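Local atomic coordinates of putative oxidoreductase FAD-binding subunit (Sulfolobus tokodaii, PDB entry 4ZOH), a protein that probably serves as the FAD-binding subunit of a molybdopterin-dependent oxidoreductase, holding the flavin that passes electrons during substrate oxidation. Residues 128-139 with 154-165. Sequence-based numbering, arbitrary orientation.
Sequences AKVKITSRKGDR and DLNPGELVTEIQ. With FAD (flavin-adenine dinucleotide), chain H.
Lys131 lies across Glu163 and Gln165 on one face of an antiparallel strand pair, 129-134 with 160-165. Its CG is anti to the backbone N (chi1 178°), and a bend at chi3 (-71°) brings NZ to Glu163 OE1, 3.1 Å away, in a salt bridge made from above the carboxylate plane. Gln165 NE2 bonds the same OE1 from the opposite face, at 3.0 Å, so two donors clasp one oxygen. The other oxygen, OE2, bonds Tyr61. An alanine in place of Lys131 would probably leave Glu163 OE1 without its charged mate and open a gap beside the Gln165 amide. Farther along this face, Thr162 OG1 donates to Thr133 OG1 at 2.8 Å, and Thr133 OG1 donates in turn to Asp138 OD1.

On the other face Val130, Ile132 and Val161 are apolar, but a charged cluster borders Ile132. Val130 CG1 rests against both methyls of Val161, and Phe146 touches both residues. Ile132 is a forked bump: CG2 fills the hollow between Leu155 CD2 and the Glu159 carboxylate, while CD1 sits 3.6 Å above the centre of the Arg139 guanidinium. The edge of that guanidinium faces two acids. NH1 makes a salt bridge to Glu159 OE1, its hydrogen bond weak and poorly aligned. NH2 is modelled implausibly close to Asp154 OD2, so the detail of that bridge is doubtful. Asn156 N also bonds Glu159 OE1, at 2.6 Å.

The register slips by one residue at Lys131, which is matched by both Thr162 and Glu163 in a classic beta bulge. Next to it, Val161 O accepts from FAD N6A at 3.0 Å, and Val161 N gives a weak bond to N1A. Leu155 and Leu160 also touch the adenine. The bulged sheet thus forms part of the adenine end of the FAD site in this molybdopterin dehydrogenase-type FAD-binding domain.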
ATOM      1  N   ALA B 128     -26.066 -10.535  50.626  1.00 42.64           N
ATOM      2  CA  ALA B 128     -26.162  -9.326  49.824  1.00 36.08           C
ATOM      3  C   ALA B 128     -27.605  -9.034  49.415  1.00 37.27           C
ATOM      4  O   ALA B 128     -28.429  -9.986  49.259  1.00 34.88           O
ATOM      5  CB  ALA B 128     -25.311  -9.476  48.577  1.00 37.05           C
ATOM      6  N   LYS B 129     -27.899  -7.731  49.217  1.00 32.87           N
ATOM      7  CA  LYS B 129     -29.170  -7.326  48.574  1.00 40.50           C
ATOM      8  C   LYS B 129     -28.967  -6.428  47.335  1.00 37.98           C
ATOM      9  O   LYS B 129     -28.030  -5.623  47.286  1.00 37.82           O
ATOM     10  CB  LYS B 129     -30.050  -6.541  49.563  1.00 40.92           C
ATOM     11  CG  LYS B 129     -30.512  -7.301  50.799  1.00 49.07           C
ATOM     12  CD  LYS B 129     -31.397  -6.393  51.684  1.00 47.59           C
ATOM     13  CE  LYS B 129     -31.738  -7.033  53.031  1.00 49.54           C
ATOM     14  NZ  LYS B 129     -32.175  -8.450  52.860  1.00 52.02           N
ATOM     15  N   VAL B 130     -29.950  -6.498  46.432  1.00 38.81           N
ATOM     16  CA  VAL B 130     -29.938  -5.890  45.103  1.00 36.84           C
ATOM     17  C   VAL B 130     -31.045  -4.836  45.052  1.00 43.97           C
ATOM     18  O   VAL B 130     -32.226  -5.171  45.172  1.00 40.72           O
ATOM     19  CB  VAL B 130     -30.144  -6.933  43.983  1.00 34.42           C
ATOM     20  CG1 VAL B 130     -29.945  -6.303  42.591  1.00 34.69           C
ATOM     21  CG2 VAL B 130     -29.220  -8.158  44.163  1.00 31.49           C
ATOM     22  N   LYS B 131     -30.655  -3.557  44.943  1.00 43.82           N
ATOM     23  CA  LYS B 131     -31.622  -2.500  44.712  1.00 42.71           C
ATOM     24  C   LYS B 131     -31.876  -2.468  43.205  1.00 43.28           C
ATOM     25  O   LYS B 131     -30.934  -2.346  42.419  1.00 48.90           O
ATOM     26  CB  LYS B 131     -31.123  -1.152  45.242  1.00 42.43           C
ATOM     27  CG  LYS B 131     -32.076   0.034  45.000  1.00 39.01           C
ATOM     28  CD  LYS B 131     -31.569   1.293  45.674  1.00 46.12           C
ATOM     29  CE  LYS B 131     -31.700   1.223  47.210  1.00 58.83           C
ATOM     30  NZ  LYS B 131     -31.109   2.390  47.952  1.00 59.01           N
ATOM     31  N   ILE B 132     -33.148  -2.608  42.828  1.00 41.95           N
ATOM     32  CA  ILE B 132     -33.614  -2.606  41.445  1.00 39.93           C
ATOM     33  C   ILE B 132     -34.413  -1.342  41.212  1.00 45.41           C
ATOM     34  O   ILE B 132     -35.335  -1.065  41.975  1.00 49.64           O
ATOM     35  CB  ILE B 132     -34.477  -3.845  41.149  1.00 37.00           C
ATOM     36  CG1 ILE B 132     -33.684  -5.113  41.442  1.00 37.27           C
ATOM     37  CG2 ILE B 132     -34.996  -3.806  39.716  1.00 39.56           C
ATOM     38  CD1 ILE B 132     -34.474  -6.413  41.357  1.00 41.33           C
ATOM     39  N   THR B 133     -34.065  -0.565  40.183  1.00 38.04           N
ATOM     40  CA  THR B 133     -34.783   0.653  39.892  1.00 37.51           C
ATOM     41  C   THR B 133     -35.631   0.627  38.628  1.00 43.36           C
ATOM     42  O   THR B 133     -35.264   0.056  37.605  1.00 47.71           O
ATOM     43  CB  THR B 133     -33.852   1.860  39.919  1.00 36.38           C
ATOM     44  OG1 THR B 133     -33.185   1.875  41.177  1.00 35.35           O
ATOM     45  CG2 THR B 133     -34.625   3.154  39.771  1.00 36.06           C
ATOM     46  N   SER B 134     -36.738   1.343  38.715  1.00 46.20           N
ATOM     47  CA  SER B 134     -37.798   1.403  37.741  1.00 46.72           C
ATOM     48  C   SER B 134     -38.176   2.874  37.640  1.00 44.48           C
ATOM     49  O   SER B 134     -37.759   3.688  38.486  1.00 42.52           O
ATOM     50  CB  SER B 134     -38.954   0.600  38.334  1.00 53.53           C
ATOM     51  OG  SER B 134     -40.013   0.471  37.441  1.00 56.07           O
ATOM     52  N   ARG B 135     -38.937   3.255  36.608  1.00 56.39           N
ATOM     53  CA  ARG B 135     -39.556   4.595  36.581  1.00 61.15           C
ATOM     54  C   ARG B 135     -40.586   4.624  37.733  1.00 62.25           C
ATOM     55  O   ARG B 135     -40.776   5.633  38.429  1.00 62.59           O
ATOM     56  CB  ARG B 135     -40.219   4.884  35.224  1.00 75.92           C
ATOM     57  CG  ARG B 135     -39.358   5.585  34.166  1.00 83.81           C
ATOM     58  CD  ARG B 135     -40.212   6.276  33.088  1.00 90.89           C
ATOM     59  NE  ARG B 135     -40.306   7.720  33.331  1.00113.72           N
ATOM     60  CZ  ARG B 135     -41.170   8.329  34.155  1.00119.23           C
ATOM     61  NH1 ARG B 135     -42.085   7.648  34.834  1.00125.74           N
ATOM     62  NH2 ARG B 135     -41.129   9.648  34.301  1.00119.09           N
ATOM     63  N   LYS B 136     -41.201   3.464  37.936  1.00 60.02           N
ATOM     64  CA  LYS B 136     -42.043   3.145  39.078  1.00 65.01           C
ATOM     65  C   LYS B 136     -41.388   3.281  40.508  1.00 63.07           C
ATOM     66  O   LYS B 136     -42.105   3.291  41.487  1.00 71.54           O
ATOM     67  CB  LYS B 136     -42.664   1.752  38.803  1.00 65.67           C
ATOM     68  CG  LYS B 136     -43.501   1.148  39.903  1.00 71.16           C
ATOM     69  CD  LYS B 136     -44.355  -0.004  39.410  1.00 79.22           C
ATOM     70  CE  LYS B 136     -45.117  -0.561  40.608  1.00 83.87           C
ATOM     71  NZ  LYS B 136     -46.115  -1.592  40.229  1.00 82.40           N
ATOM     72  N   GLY B 137     -40.065   3.432  40.635  1.00 57.22           N
ATOM     73  CA  GLY B 137     -39.373   3.529  41.963  1.00 49.33           C
ATOM     74  C   GLY B 137     -38.370   2.383  42.191  1.00 53.35           C
ATOM     75  O   GLY B 137     -37.926   1.744  41.224  1.00 47.52           O
ATOM     76  N   ASP B 138     -38.036   2.093  43.454  1.00 51.27           N
ATOM     77  CA  ASP B 138     -37.073   1.022  43.822  1.00 52.69           C
ATOM     78  C   ASP B 138     -37.627  -0.228  44.523  1.00 57.11           C
ATOM     79  O   ASP B 138     -38.448  -0.111  45.411  1.00 68.22           O
ATOM     80  CB  ASP B 138     -35.973   1.614  44.695  1.00 49.39           C
ATOM     81  CG  ASP B 138     -35.260   2.781  44.033  1.00 50.69           C
ATOM     82  OD1 ASP B 138     -35.246   2.846  42.794  1.00 50.59           O
ATOM     83  OD2 ASP B 138     -34.686   3.637  44.750  1.00 52.06           O
ATOM     84  N   ARG B 139     -37.165  -1.416  44.132  1.00 59.03           N
ATOM     85  CA  ARG B 139     -37.433  -2.695  44.852  1.00 56.87           C
ATOM     86  C   ARG B 139     -36.093  -3.273  45.360  1.00 56.97           C
ATOM     87  O   ARG B 139     -35.126  -3.420  44.579  1.00 46.82           O
ATOM     88  CB  ARG B 139     -38.059  -3.770  43.951  1.00 48.46           C
ATOM     89  CG  ARG B 139     -38.618  -3.279  42.624  1.00 52.68           C
ATOM     90  CD  ARG B 139     -38.471  -4.294  41.501  1.00 47.62           C
ATOM     91  NE  ARG B 139     -38.325  -5.642  42.008  1.00 51.43           N
ATOM     92  CZ  ARG B 139     -38.057  -6.729  41.281  1.00 50.72           C
ATOM     93  NH1 ARG B 139     -37.896  -6.669  39.965  1.00 40.59           N
ATOM     94  NH2 ARG B 139     -37.948  -7.906  41.896  1.00 47.49           N
ATOM     95  N   ASP B 154     -33.833 -11.553  38.300  1.00 44.19           N
ATOM     96  CA  ASP B 154     -35.210 -11.117  38.605  1.00 41.98           C
ATOM     97  C   ASP B 154     -35.319  -9.663  38.196  1.00 41.67           C
ATOM     98  O   ASP B 154     -35.301  -8.729  39.034  1.00 40.95           O
ATOM     99  CB  ASP B 154     -35.513 -11.302  40.106  1.00 50.64           C
ATOM    100  CG  ASP B 154     -36.791 -10.579  40.555  1.00 52.57           C
ATOM    101  OD1 ASP B 154     -37.818 -10.672  39.849  1.00 51.10           O
ATOM    102  OD2 ASP B 154     -36.755  -9.899  41.602  1.00 52.54           O
ATOM    103  N   LEU B 155     -35.412  -9.483  36.883  1.00 42.02           N
ATOM    104  CA  LEU B 155     -35.426  -8.160  36.274  1.00 42.63           C
ATOM    105  C   LEU B 155     -36.483  -8.152  35.218  1.00 39.28           C
ATOM    106  O   LEU B 155     -36.586  -9.063  34.412  1.00 40.31           O
ATOM    107  CB  LEU B 155     -34.069  -7.824  35.631  1.00 41.10           C
ATOM    108  CG  LEU B 155     -32.962  -7.345  36.572  1.00 41.87           C
ATOM    109  CD1 LEU B 155     -31.625  -7.342  35.837  1.00 40.26           C
ATOM    110  CD2 LEU B 155     -33.250  -5.986  37.200  1.00 34.13           C
ATOM    111  N   ASN B 156     -37.292  -7.120  35.241  1.00 42.34           N
ATOM    112  CA  ASN B 156     -38.358  -6.972  34.251  1.00 51.92           C
ATOM    113  C   ASN B 156     -37.958  -5.946  33.201  1.00 49.91           C
ATOM    114  O   ASN B 156     -37.118  -5.078  33.472  1.00 51.64           O
ATOM    115  CB  ASN B 156     -39.664  -6.552  34.939  1.00 49.06           C
ATOM    116  CG  ASN B 156     -40.098  -7.544  35.982  1.00 50.40           C
ATOM    117  OD1 ASN B 156     -39.842  -7.351  37.170  1.00 51.00           O
ATOM    118  ND2 ASN B 156     -40.714  -8.637  35.542  1.00 53.05           N
ATOM    119  N   PRO B 157     -38.558  -6.029  32.002  1.00 48.85           N
ATOM    120  CA  PRO B 157     -38.316  -4.956  31.040  1.00 45.28           C
ATOM    121  C   PRO B 157     -38.660  -3.630  31.707  1.00 44.91           C
ATOM    122  O   PRO B 157     -39.634  -3.560  32.448  1.00 49.93           O
ATOM    123  CB  PRO B 157     -39.287  -5.295  29.912  1.00 49.66           C
ATOM    124  CG  PRO B 157     -39.457  -6.787  30.024  1.00 49.74           C
ATOM    125  CD  PRO B 157     -39.549  -7.003  31.504  1.00 46.67           C
ATOM    126  N   GLY B 158     -37.809  -2.621  31.528  1.00 47.17           N
ATOM    127  CA  GLY B 158     -37.936  -1.374  32.257  1.00 39.92           C
ATOM    128  C   GLY B 158     -37.015  -1.205  33.478  1.00 44.64           C
ATOM    129  O   GLY B 158     -36.868  -0.078  34.021  1.00 40.71           O
ATOM    130  N   GLU B 159     -36.376  -2.273  33.960  1.00 43.43           N
ATOM    131  CA  GLU B 159     -35.578  -2.030  35.206  1.00 43.39           C
ATOM    132  C   GLU B 159     -34.090  -2.297  35.174  1.00 39.90           C
ATOM    133  O   GLU B 159     -33.634  -3.148  34.448  1.00 41.05           O
ATOM    134  CB  GLU B 159     -36.231  -2.662  36.436  1.00 48.70           C
ATOM    135  CG  GLU B 159     -37.097  -3.855  36.131  1.00 50.07           C
ATOM    136  CD  GLU B 159     -37.651  -4.524  37.372  1.00 50.16           C
ATOM    137  OE1 GLU B 159     -37.549  -5.773  37.430  1.00 41.90           O
ATOM    138  OE2 GLU B 159     -38.170  -3.807  38.270  1.00 51.93           O
ATOM    139  N   LEU B 160     -33.349  -1.556  35.989  1.00 39.05           N
ATOM    140  CA  LEU B 160     -31.941  -1.751  36.145  1.00 39.38           C
ATOM    141  C   LEU B 160     -31.541  -1.956  37.603  1.00 40.02           C
ATOM    142  O   LEU B 160     -31.967  -1.213  38.467  1.00 42.94           O
ATOM    143  CB  LEU B 160     -31.179  -0.513  35.618  1.00 34.61           C
ATOM    144  CG  LEU B 160     -31.330  -0.213  34.100  1.00 34.79           C
ATOM    145  CD1 LEU B 160     -30.758   1.159  33.805  1.00 28.69           C
ATOM    146  CD2 LEU B 160     -30.701  -1.291  33.217  1.00 33.16           C
ATOM    147  N   VAL B 161     -30.615  -2.881  37.846  1.00 36.43           N
ATOM    148  CA  VAL B 161     -29.819  -2.838  39.064  1.00 30.76           C
ATOM    149  C   VAL B 161     -29.108  -1.502  39.253  1.00 34.72           C
ATOM    150  O   VAL B 161     -28.330  -1.044  38.387  1.00 36.43           O
ATOM    151  CB  VAL B 161     -28.808  -3.993  39.066  1.00 31.23           C
ATOM    152  CG1 VAL B 161     -27.972  -4.006  40.359  1.00 28.12           C
ATOM    153  CG2 VAL B 161     -29.548  -5.303  38.838  1.00 26.97           C
ATOM    154  N   THR B 162     -29.310  -0.870  40.400  1.00 32.97           N
ATOM    155  CA  THR B 162     -28.610   0.364  40.633  1.00 29.10           C
ATOM    156  C   THR B 162     -27.616   0.267  41.779  1.00 32.54           C
ATOM    157  O   THR B 162     -26.672   1.130  41.874  1.00 29.12           O
ATOM    158  CB  THR B 162     -29.583   1.540  40.901  1.00 34.44           C
ATOM    159  OG1 THR B 162     -30.556   1.158  41.892  1.00 40.90           O
ATOM    160  CG2 THR B 162     -30.299   1.924  39.633  1.00 32.18           C
ATOM    161  N   GLU B 163     -27.805  -0.758  42.633  1.00 29.28           N
ATOM    162  CA  GLU B 163     -27.034  -0.862  43.903  1.00 33.66           C
ATOM    163  C   GLU B 163     -26.987  -2.251  44.461  1.00 34.36           C
ATOM    164  O   GLU B 163     -27.958  -2.999  44.381  1.00 39.36           O
ATOM    165  CB  GLU B 163     -27.561   0.088  44.963  1.00 30.89           C
ATOM    166  CG  GLU B 163     -26.705   0.248  46.201  1.00 33.37           C
ATOM    167  CD  GLU B 163     -27.361   1.239  47.158  1.00 37.36           C
ATOM    168  OE1 GLU B 163     -28.417   0.908  47.724  1.00 40.52           O
ATOM    169  OE2 GLU B 163     -26.848   2.358  47.336  1.00 36.91           O
ATOM    170  N   ILE B 164     -25.823  -2.592  44.986  1.00 34.92           N
ATOM    171  CA  ILE B 164     -25.646  -3.821  45.725  1.00 36.18           C
ATOM    172  C   ILE B 164     -25.336  -3.393  47.146  1.00 35.41           C
ATOM    173  O   ILE B 164     -24.498  -2.442  47.363  1.00 32.41           O
ATOM    174  CB  ILE B 164     -24.517  -4.742  45.147  1.00 33.70           C
ATOM    175  CG1 ILE B 164     -24.903  -5.348  43.783  1.00 32.09           C
ATOM    176  CG2 ILE B 164     -24.320  -5.965  46.054  1.00 33.59           C
ATOM    177  CD1 ILE B 164     -25.041  -4.364  42.622  1.00 41.20           C
ATOM    178  N   GLN B 165     -26.051  -4.045  48.088  1.00 34.52           N
ATOM    179  CA  GLN B 165     -25.837  -3.866  49.581  1.00 32.80           C
ATOM    180  C   GLN B 165     -25.359  -5.132  50.286  1.00 32.10           C
ATOM    181  O   GLN B 165     -25.854  -6.256  50.043  1.00 33.95           O
ATOM    182  CB  GLN B 165     -27.149  -3.465  50.228  1.00 34.56           C
ATOM    183  CG  GLN B 165     -27.628  -2.052  49.902  1.00 39.57           C
ATOM    184  CD  GLN B 165     -29.115  -1.965  50.141  1.00 40.00           C
ATOM    185  OE1 GLN B 165     -29.632  -2.661  51.024  1.00 38.52           O
ATOM    186  NE2 GLN B 165     -29.824  -1.165  49.338  1.00 36.22           N
TER
HETATM  187  PA  FAD H 301     -22.200  -5.960  30.423  1.00 31.37           P
HETATM  188  O1A FAD H 301     -21.483  -6.918  29.533  1.00 26.30           O
HETATM  189  O2A FAD H 301     -22.295  -4.530  30.098  1.00 28.95           O
HETATM  190  O5B FAD H 301     -23.672  -6.440  30.627  1.00 27.05           O
HETATM  191  C5B FAD H 301     -23.945  -7.845  30.919  1.00 27.92           C
HETATM  192  C4B FAD H 301     -25.553  -8.053  31.052  1.00 28.75           C
HETATM  193  O4B FAD H 301     -26.161  -7.182  32.089  1.00 32.61           O
HETATM  194  C3B FAD H 301     -26.200  -7.588  29.754  1.00 30.48           C
HETATM  195  O3B FAD H 301     -27.271  -8.445  29.444  1.00 30.11           O
HETATM  196  C2B FAD H 301     -26.656  -6.134  30.022  1.00 35.21           C
HETATM  197  O2B FAD H 301     -27.756  -5.700  29.213  1.00 36.33           O
HETATM  198  C1B FAD H 301     -27.111  -6.213  31.439  1.00 33.00           C
HETATM  199  N9A FAD H 301     -26.796  -5.153  32.390  1.00 27.97           N
HETATM  200  C8A FAD H 301     -25.636  -4.537  32.604  1.00 28.84           C
HETATM  201  N7A FAD H 301     -25.771  -3.686  33.648  1.00 28.13           N
HETATM  202  C5A FAD H 301     -27.046  -3.790  34.093  1.00 30.32           C
HETATM  203  C6A FAD H 301     -27.772  -3.189  35.143  1.00 30.96           C
HETATM  204  N6A FAD H 301     -27.135  -2.322  35.925  1.00 28.51           N
HETATM  205  N1A FAD H 301     -29.069  -3.502  35.323  1.00 31.36           N
HETATM  206  C2A FAD H 301     -29.692  -4.442  34.565  1.00 30.10           C
HETATM  207  N3A FAD H 301     -29.030  -5.022  33.559  1.00 29.98           N
HETATM  208  C4A FAD H 301     -27.705  -4.723  33.300  1.00 29.02           C
HETATM  209  N1  FAD H 301     -16.474 -12.915  35.254  1.00 28.74           N
HETATM  210  C2  FAD H 301     -16.248 -13.640  36.420  1.00 26.55           C
HETATM  211  O2  FAD H 301     -17.089 -13.630  37.296  1.00 23.97           O
HETATM  212  N3  FAD H 301     -15.098 -14.350  36.594  1.00 25.74           N
HETATM  213  C4  FAD H 301     -14.155 -14.390  35.622  1.00 26.38           C
HETATM  214  O4  FAD H 301     -13.112 -15.011  35.852  1.00 24.00           O
HETATM  215  C4X FAD H 301     -14.382 -13.688  34.419  1.00 25.51           C
HETATM  216  N5  FAD H 301     -13.421 -13.721  33.432  1.00 25.20           N
HETATM  217  C5X FAD H 301     -13.678 -13.025  32.212  1.00 26.56           C
HETATM  218  C6  FAD H 301     -12.728 -13.119  31.200  1.00 24.09           C
HETATM  219  C7  FAD H 301     -12.925 -12.423  29.997  1.00 24.87           C
HETATM  220  C7M FAD H 301     -11.824 -12.570  28.923  1.00 21.19           C
HETATM  221  C8  FAD H 301     -14.098 -11.664  29.805  1.00 26.15           C
HETATM  222  C8M FAD H 301     -14.403 -10.896  28.491  1.00 23.48           C
HETATM  223  C9  FAD H 301     -15.082 -11.611  30.809  1.00 26.33           C
HETATM  224  C9A FAD H 301     -14.859 -12.275  32.019  1.00 26.77           C
HETATM  225  N10 FAD H 301     -15.815 -12.248  33.058  1.00 27.75           N
HETATM  226  C10 FAD H 301     -15.541 -12.956  34.244  1.00 26.29           C
HETATM  227  C1' FAD H 301     -17.070 -11.514  32.944  1.00 27.23           C
HETATM  228  C2' FAD H 301     -16.905 -10.053  33.404  1.00 25.50           C
HETATM  229  O2' FAD H 301     -16.799 -10.052  34.843  1.00 30.16           O
HETATM  230  C3' FAD H 301     -18.058  -9.135  32.910  1.00 25.92           C
HETATM  231  O3' FAD H 301     -17.590  -7.800  33.118  1.00 24.54           O
HETATM  232  C4' FAD H 301     -19.359  -9.326  33.672  1.00 28.72           C
HETATM  233  O4' FAD H 301     -19.704 -10.710  33.629  1.00 26.39           O
HETATM  234  C5' FAD H 301     -20.512  -8.487  33.078  1.00 25.16           C
HETATM  235  O5' FAD H 301     -20.351  -7.154  33.632  1.00 27.31           O
HETATM  236  P   FAD H 301     -20.291  -5.907  32.669  1.00 30.70           P
HETATM  237  O1P FAD H 301     -20.394  -4.677  33.509  1.00 29.68           O
HETATM  238  O2P FAD H 301     -19.127  -6.008  31.761  1.00 26.72           O
HETATM  239  O3P FAD H 301     -21.668  -6.138  31.930  1.00 28.30           O
HETATM  240  O   HOH W   1     -38.814   1.832  34.304  1.00 49.67           O